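Local atomic coordinates of purine nucleoside phosphorylase (Anopheles gambiae, PDB entry 2P4S), a protein that cleaves inosine, guanosine and their 2'-deoxy forms with phosphate, releasing the purine base and a pentose 1-phosphate in purine salvage. Residues T128-F133 with R152-Y157; E286-V291 with M329-Y334. All coordinates share one frame; numbering follows the deposited sequence.

Contact 1 of 2, residues T128-F133 with R152-Y157; sequences TDVDSF and RLVFGY
Segments 128-133 and 152-157 run antiparallel, with Thr128-Tyr157, Asp131-Phe155 and Phe133-Leu153 as hydrogen-bonded pairs; the axes of strands 130-133 and 152-157 make an angle of 165°. Each pair exchanges two N-H...O bonds. The straightest is Phe155 N to Asp131 O (2.8 Å, 178° at the hydrogen). Between the first two pairs the register slips by one residue. Asp129 and Val130 lie against the single Gly156, which makes a beta bulge where the chain turns a corner. The CA of Val130 still faces Phe155 O at 3.2 Å, a CA-H...O contact.

Phe133, Leu153 and Phe155 lie on one face of the sheet. The rings of Phe133 and Phe155 touch rim to rim, CE2 to CD2 at 3.6 Å. Their planes stand at 80°, and neither ring lies over the other's face. The same first torsion in both, CG beside the backbone N, sends the two rings off this face so that their rims meet. Leu102 of helix 92-105 packs on all three side chains and helps to bury them. At the bulge, CB of Asp129 meets the edge of the Tyr157 ring at CD2 (3.6 Å). Thr128 O also lies in the plane of that ring, at its edge. Asp131 OD2 is hydrogen-bonded to Thr106 OG1.

Val154 and Ser132 lie on the other face. Val154 CG1 meets Val130 CB at 3.8 Å, and Leu127 packs on Val154 as well. The Arg152 chain is extended from CG to NE. It passes Ser132 OG with its CD at 3.6 Å, and NE makes a salt bridge with Asp134.

Strand 152-158 also pairs with strand 161-167, so the contact is a bulged antiparallel strand pair that widens the mixed sheet of the alpha/beta phosphorylase fold.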
loop_
_atom_site.group_PDB
_atom_site.type_symbol
_atom_site.label_atom_id
_atom_site.label_comp_id
_atom_site.label_asym_id
_atom_site.label_seq_id
_atom_site.Cartn_x
_atom_site.Cartn_y
_atom_site.Cartn_z
ATOM N N THR A 128 -37.060 10.208 -14.311
ATOM C CA THR A 128 -38.417 10.755 -14.196
ATOM C C THR A 128 -39.114 10.201 -12.947
ATOM O O THR A 128 -38.699 9.143 -12.419
ATOM C CB THR A 128 -39.294 10.440 -15.428
ATOM O OG1 THR A 128 -39.445 9.033 -15.565
ATOM C CG2 THR A 128 -38.692 11.010 -16.719
ATOM N N ASP A 129 -40.170 10.903 -12.484
ATOM C CA ASP A 129 -40.915 10.491 -11.289
ATOM C C ASP A 129 -39.990 10.229 -10.107
ATOM O O ASP A 129 -40.037 9.131 -9.505
ATOM C CB ASP A 129 -41.615 9.177 -11.561
ATOM C CG ASP A 129 -43.016 9.347 -12.018
ATOM O OD1 ASP A 129 -43.908 9.219 -11.126
ATOM O OD2 ASP A 129 -43.210 9.568 -13.255
ATOM N N VAL A 130 -39.148 11.213 -9.782
ATOM C CA VAL A 130 -38.077 11.001 -8.787
ATOM C C VAL A 130 -38.501 11.180 -7.310
ATOM O O VAL A 130 -39.310 12.046 -6.989
ATOM C CB VAL A 130 -36.785 11.840 -9.110
ATOM C CG1 VAL A 130 -36.457 11.737 -10.576
ATOM C CG2 VAL A 130 -36.958 13.292 -8.746
ATOM N N ASP A 131 -37.966 10.311 -6.443
ATOM C CA ASP A 131 -37.815 10.573 -5.015
ATOM C C ASP A 131 -36.326 10.844 -4.757
ATOM O O ASP A 131 -35.469 10.017 -5.015
ATOM C CB ASP A 131 -38.356 9.414 -4.160
ATOM C CG ASP A 131 -39.839 9.114 -4.453
ATOM O OD1 ASP A 131 -40.680 10.034 -4.321
ATOM O OD2 ASP A 131 -40.182 7.964 -4.806
ATOM N N SER A 132 -36.031 12.044 -4.287
ATOM C CA SER A 132 -34.664 12.494 -4.114
ATOM C C SER A 132 -34.341 12.692 -2.621
ATOM O O SER A 132 -35.173 13.207 -1.857
ATOM C CB SER A 132 -34.483 13.777 -4.883
ATOM O OG SER A 132 -33.138 14.200 -4.766
ATOM N N PHE A 133 -33.160 12.250 -2.205
ATOM C CA PHE A 133 -32.725 12.390 -0.812
ATOM C C PHE A 133 -31.346 13.014 -0.706
ATOM O O PHE A 133 -30.368 12.358 -1.058
ATOM C CB PHE A 133 -32.662 11.044 -0.084
ATOM C CG PHE A 133 -33.937 10.284 -0.074
ATOM C CD1 PHE A 133 -34.786 10.343 1.040
ATOM C CD2 PHE A 133 -34.292 9.477 -1.164
ATOM C CE1 PHE A 133 -35.973 9.614 1.060
ATOM C CE2 PHE A 133 -35.482 8.753 -1.170
ATOM C CZ PHE A 133 -36.335 8.823 -0.057
ATOM N N ARG A 152 -26.866 13.599 -3.639
ATOM C CA ARG A 152 -28.277 13.147 -3.488
ATOM C C ARG A 152 -28.450 11.704 -3.958
ATOM O O ARG A 152 -27.846 11.315 -4.948
ATOM C CB ARG A 152 -29.228 13.987 -4.335
ATOM C CG ARG A 152 -29.326 15.404 -3.929
ATOM C CD ARG A 152 -30.180 16.166 -4.930
ATOM N NE ARG A 152 -30.135 17.592 -4.617
ATOM C CZ ARG A 152 -30.197 18.565 -5.524
ATOM N NH1 ARG A 152 -30.315 18.283 -6.822
ATOM N NH2 ARG A 152 -30.123 19.831 -5.128
ATOM N N LEU A 153 -29.263 10.931 -3.233
ATOM C CA LEU A 153 -29.732 9.643 -3.659
ATOM C C LEU A 153 -31.079 9.828 -4.410
ATOM O O LEU A 153 -32.045 10.385 -3.856
ATOM C CB LEU A 153 -29.863 8.741 -2.438
ATOM C CG LEU A 153 -30.011 7.245 -2.660
ATOM C CD1 LEU A 153 -28.897 6.729 -3.619
ATOM C CD2 LEU A 153 -29.950 6.542 -1.337
ATOM N N VAL A 154 -31.110 9.449 -5.688
ATOM C CA VAL A 154 -32.256 9.716 -6.541
ATOM C C VAL A 154 -32.879 8.375 -6.967
ATOM O O VAL A 154 -32.210 7.528 -7.585
ATOM C CB VAL A 154 -31.900 10.586 -7.769
ATOM C CG1 VAL A 154 -33.121 11.115 -8.427
ATOM C CG2 VAL A 154 -31.095 11.774 -7.363
ATOM N N PHE A 155 -34.141 8.153 -6.589
ATOM C CA PHE A 155 -34.862 6.946 -7.015
ATOM C C PHE A 155 -35.737 7.450 -8.125
ATOM O O PHE A 155 -36.465 8.385 -7.922
ATOM C CB PHE A 155 -35.725 6.384 -5.887
ATOM C CG PHE A 155 -34.952 5.737 -4.772
ATOM C CD1 PHE A 155 -34.900 4.345 -4.667
ATOM C CD2 PHE A 155 -34.327 6.511 -3.780
ATOM C CE1 PHE A 155 -34.177 3.707 -3.617
ATOM C CE2 PHE A 155 -33.631 5.904 -2.742
ATOM C CZ PHE A 155 -33.572 4.474 -2.642
ATOM N N GLY A 156 -35.658 6.871 -9.319
ATOM C CA GLY A 156 -36.430 7.393 -10.463
ATOM C C GLY A 156 -36.426 6.391 -11.599
ATOM O O GLY A 156 -35.814 5.325 -11.491
ATOM N N TYR A 157 -37.114 6.748 -12.684
ATOM C CA TYR A 157 -37.200 5.952 -13.911
ATOM C C TYR A 157 -36.198 6.427 -14.953
ATOM O O TYR A 157 -36.205 7.613 -15.372
ATOM C CB TYR A 157 -38.649 5.962 -14.479
ATOM C CG TYR A 157 -39.633 5.248 -13.568
ATOM C CD1 TYR A 157 -39.882 3.908 -13.734
ATOM C CD2 TYR A 157 -40.291 5.924 -12.520
ATOM C CE1 TYR A 157 -40.787 3.206 -12.883
ATOM C CE2 TYR A 157 -41.199 5.242 -11.639
ATOM C CZ TYR A 157 -41.444 3.876 -11.838
ATOM O OH TYR A 157 -42.318 3.135 -11.022
#

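Contact 2 of 2, residues E286-V291 with M329-Y334; sequences ETVAEV and MCTMSY. With DIH (7-[[(3R,4R)-3-(hydroxymethyl)-4-oxidanyl-pyrrolidin-1-ium-1-yl]methyl]-3,5-dihydropyrrolo[3,2-d]pyrimidin-4-one), chain F.
Val288 and Thr331 share a water, one of two that carry the polar links between the segments, for they have no direct hydrogen bond. It donates to Val288 O (2.8 Å) and to Thr331 O (3.1 Å). A second water accepts from Thr331 N and gives a weak bond to Glu286 O.

The direct contacts are mostly apolar van der Waals packing. Val288 CG1 lies over one face of the Tyr334 ring, 3.9 Å from its centroid and 22° off the ring normal, a CH-pi contact. With CG1 anti to the backbone N (chi1 163°), CG2 is left to meet Ser333 O at 3.6 Å. One turn on, Val291 straddles Cys330: CG1 and CG2 each sit 3.7 Å from Cys330 CB. The Met332 side chain crosses that of Val291 at about a right angle, CG touching CG1.

Thr287 is the N-cap of helix 288-296 and forms a capping box with Glu290. Thr287 OG1 accepts from Glu290 N at 3.1 Å, and Thr287 N donates back to Glu290 OE1 (2.9 Å) from above the carboxylate plane. Tyr334 OH and Ala289 N both bond to Asp219 of the second subunit, at a trimer interface.

Before the cap, Glu286 OE1 accepts from N1 of the inhibitor's 9-deazahypoxanthine ring (2.7 Å, 174°). Asn328, Tyr173 and His342 also bond to the inhibitor. Glutamate on N1 with asparagine beside it is characteristic of trimeric 6-oxopurine-specific phosphorylases.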
loop_
_atom_site.group_PDB
_atom_site.type_symbol
_atom_site.label_atom_id
_atom_site.label_comp_id
_atom_site.label_asym_id
_atom_site.label_seq_id
_atom_site.Cartn_x
_atom_site.Cartn_y
_atom_site.Cartn_z
ATOM N N GLU A 286 -0.864 11.954 -10.732
ATOM C CA GLU A 286 0.339 11.121 -10.800
ATOM C C GLU A 286 1.582 11.801 -11.421
ATOM O O GLU A 286 1.471 12.635 -12.314
ATOM C CB GLU A 286 -0.004 9.868 -11.610
ATOM C CG GLU A 286 -1.071 9.002 -10.961
ATOM C CD GLU A 286 -2.486 9.674 -10.977
ATOM O OE1 GLU A 286 -2.826 10.273 -12.039
ATOM O OE2 GLU A 286 -3.236 9.603 -9.939
ATOM N N THR A 287 2.761 11.421 -10.950
ATOM C CA THR A 287 4.017 11.810 -11.586
ATOM C C THR A 287 4.241 11.048 -12.942
ATOM O O THR A 287 3.565 10.037 -13.259
ATOM C CB THR A 287 5.227 11.589 -10.660
ATOM O OG1 THR A 287 5.519 10.189 -10.572
ATOM C CG2 THR A 287 4.985 12.155 -9.255
ATOM N N VAL A 288 5.207 11.534 -13.717
ATOM C CA VAL A 288 5.553 10.913 -14.979
ATOM C C VAL A 288 6.055 9.505 -14.704
ATOM O O VAL A 288 5.630 8.588 -15.394
ATOM C CB VAL A 288 6.638 11.745 -15.756
ATOM C CG1 VAL A 288 7.325 10.895 -16.867
ATOM C CG2 VAL A 288 6.038 13.035 -16.336
ATOM N N ALA A 289 6.922 9.340 -13.692
ATOM C CA ALA A 289 7.475 8.046 -13.341
ATOM C C ALA A 289 6.384 7.045 -12.879
ATOM O O ALA A 289 6.498 5.863 -13.185
ATOM C CB ALA A 289 8.590 8.171 -12.222
ATOM N N GLU A 290 5.415 7.512 -12.077
ATOM C CA GLU A 290 4.245 6.698 -11.664
ATOM C C GLU A 290 3.384 6.251 -12.867
ATOM O O GLU A 290 2.982 5.094 -12.928
ATOM C CB GLU A 290 3.372 7.459 -10.659
ATOM C CG GLU A 290 4.061 7.673 -9.303
ATOM C CD GLU A 290 3.384 8.727 -8.405
ATOM O OE1 GLU A 290 2.450 9.478 -8.863
ATOM O OE2 GLU A 290 3.800 8.807 -7.232
ATOM N N VAL A 291 3.085 7.173 -13.794
ATOM C CA VAL A 291 2.285 6.834 -14.944
ATOM C C VAL A 291 2.999 5.749 -15.755
ATOM O O VAL A 291 2.374 4.803 -16.184
ATOM C CB VAL A 291 1.921 8.088 -15.836
ATOM C CG1 VAL A 291 1.275 7.669 -17.180
ATOM C CG2 VAL A 291 0.982 9.059 -15.104
ATOM N N MET A 329 -5.567 13.195 -20.441
ATOM C CA MET A 329 -4.505 12.255 -20.704
ATOM C C MET A 329 -3.538 12.364 -19.540
ATOM O O MET A 329 -3.313 13.458 -19.026
ATOM C CB MET A 329 -3.815 12.564 -22.069
ATOM C CG MET A 329 -4.709 12.305 -23.317
ATOM S SD MET A 329 -5.638 10.731 -23.231
ATOM C CE MET A 329 -4.333 9.523 -23.488
ATOM N N CYS A 330 -3.018 11.230 -19.083
ATOM C CA CYS A 330 -1.968 11.245 -18.063
ATOM C C CYS A 330 -0.712 11.881 -18.684
ATOM O O CYS A 330 -0.439 11.689 -19.881
ATOM C CB CYS A 330 -1.641 9.825 -17.626
ATOM S SG CYS A 330 -2.940 9.071 -16.697
ATOM N N THR A 331 0.049 12.611 -17.869
ATOM C CA THR A 331 1.316 13.177 -18.312
ATOM C C THR A 331 2.378 12.102 -18.561
ATOM O O THR A 331 2.778 11.361 -17.654
ATOM C CB THR A 331 1.869 14.232 -17.323
ATOM O OG1 THR A 331 0.814 15.133 -16.942
ATOM C CG2 THR A 331 3.031 15.048 -17.993
ATOM N N MET A 332 2.881 12.061 -19.787
ATOM C CA MET A 332 3.770 10.960 -20.140
ATOM C C MET A 332 5.239 11.328 -20.449
ATOM O O MET A 332 6.050 10.481 -20.790
ATOM C CB MET A 332 3.096 10.150 -21.239
ATOM C CG MET A 332 1.955 9.313 -20.619
ATOM S SD MET A 332 1.045 8.844 -22.003
ATOM C CE MET A 332 -0.715 8.751 -21.508
ATOM N N SER A 333 5.574 12.588 -20.221
ATOM C CA SER A 333 6.851 13.118 -20.586
ATOM C C SER A 333 7.191 14.316 -19.695
ATOM O O SER A 333 6.291 15.054 -19.302
ATOM C CB SER A 333 6.778 13.532 -22.061
ATOM O OG SER A 333 7.596 14.640 -22.313
ATOM N N TYR A 334 8.482 14.505 -19.407
ATOM C CA TYR A 334 8.979 15.654 -18.637
ATOM C C TYR A 334 8.918 16.943 -19.446
ATOM O O TYR A 334 9.042 18.043 -18.890
ATOM C CB TYR A 334 10.400 15.398 -18.091
ATOM C CG TYR A 334 10.415 14.254 -17.129
ATOM C CD1 TYR A 334 9.851 14.395 -15.885
ATOM C CD2 TYR A 334 10.945 12.996 -17.485
ATOM C CE1 TYR A 334 9.813 13.347 -14.999
ATOM C CE2 TYR A 334 10.901 11.940 -16.592
ATOM C CZ TYR A 334 10.344 12.134 -15.343
ATOM O OH TYR A 334 10.259 11.122 -14.416
HETATM O "O5'" DIH F . -10.347 15.794 -10.585
HETATM C "C5'" DIH F . -10.025 14.945 -9.466
HETATM C "C4'" DIH F . -11.152 13.948 -9.344
HETATM C "C6'" DIH F . -11.398 13.207 -10.678
HETATM C "C3'" DIH F . -10.809 12.901 -8.307
HETATM O "O3'" DIH F . -12.018 12.506 -7.657
HETATM C "C2'" DIH F . -10.320 11.724 -9.132
HETATM N "N1'" DIH F . -11.227 11.769 -10.321
HETATM C C10 DIH F . -10.765 10.833 -11.357
HETATM C C9 DIH F . -9.603 11.244 -12.236
HETATM C C8 DIH F . -9.710 11.965 -13.456
HETATM N N7 DIH F . -8.461 12.117 -13.976
HETATM C C5 DIH F . -7.550 11.531 -13.156
HETATM C C6 DIH F . -6.076 11.319 -13.214
HETATM O O6 DIH F . -5.352 11.779 -14.191
HETATM N N1 DIH F . -5.547 10.631 -12.181
HETATM C C2 DIH F . -6.280 10.145 -11.133
HETATM N N3 DIH F . -7.613 10.287 -11.064
HETATM C C4 DIH F . -8.249 10.973 -12.072
HETATM O O HOH W 1 -0.539 12.758 -15.049
HETATM O O HOH W 2 4.599 8.933 -18.018
#

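From the N terminus, contact 1 comes first. It closes an excursion of 18 residues, mostly irregular, that carries the phosphate-binding His149. The chain then runs through strand 161-167 and further strands of the same sheet, with helices between them, before reaching 286-291. Contact 2 closes an excursion of 37 residues that holds the rest of helix 288-296, strand 301-303, helix 307-315 and most of strand 319-329, with the phosphate-binding Ser305. The contacts are in series and neither nest nor cross. They lie on opposite sides of the chain's centre, nearest atoms about 25 Å apart. Contact 1 joins two strands; contact 2 joins a helix start to a loop beside the nucleoside site and the neighbouring subunit.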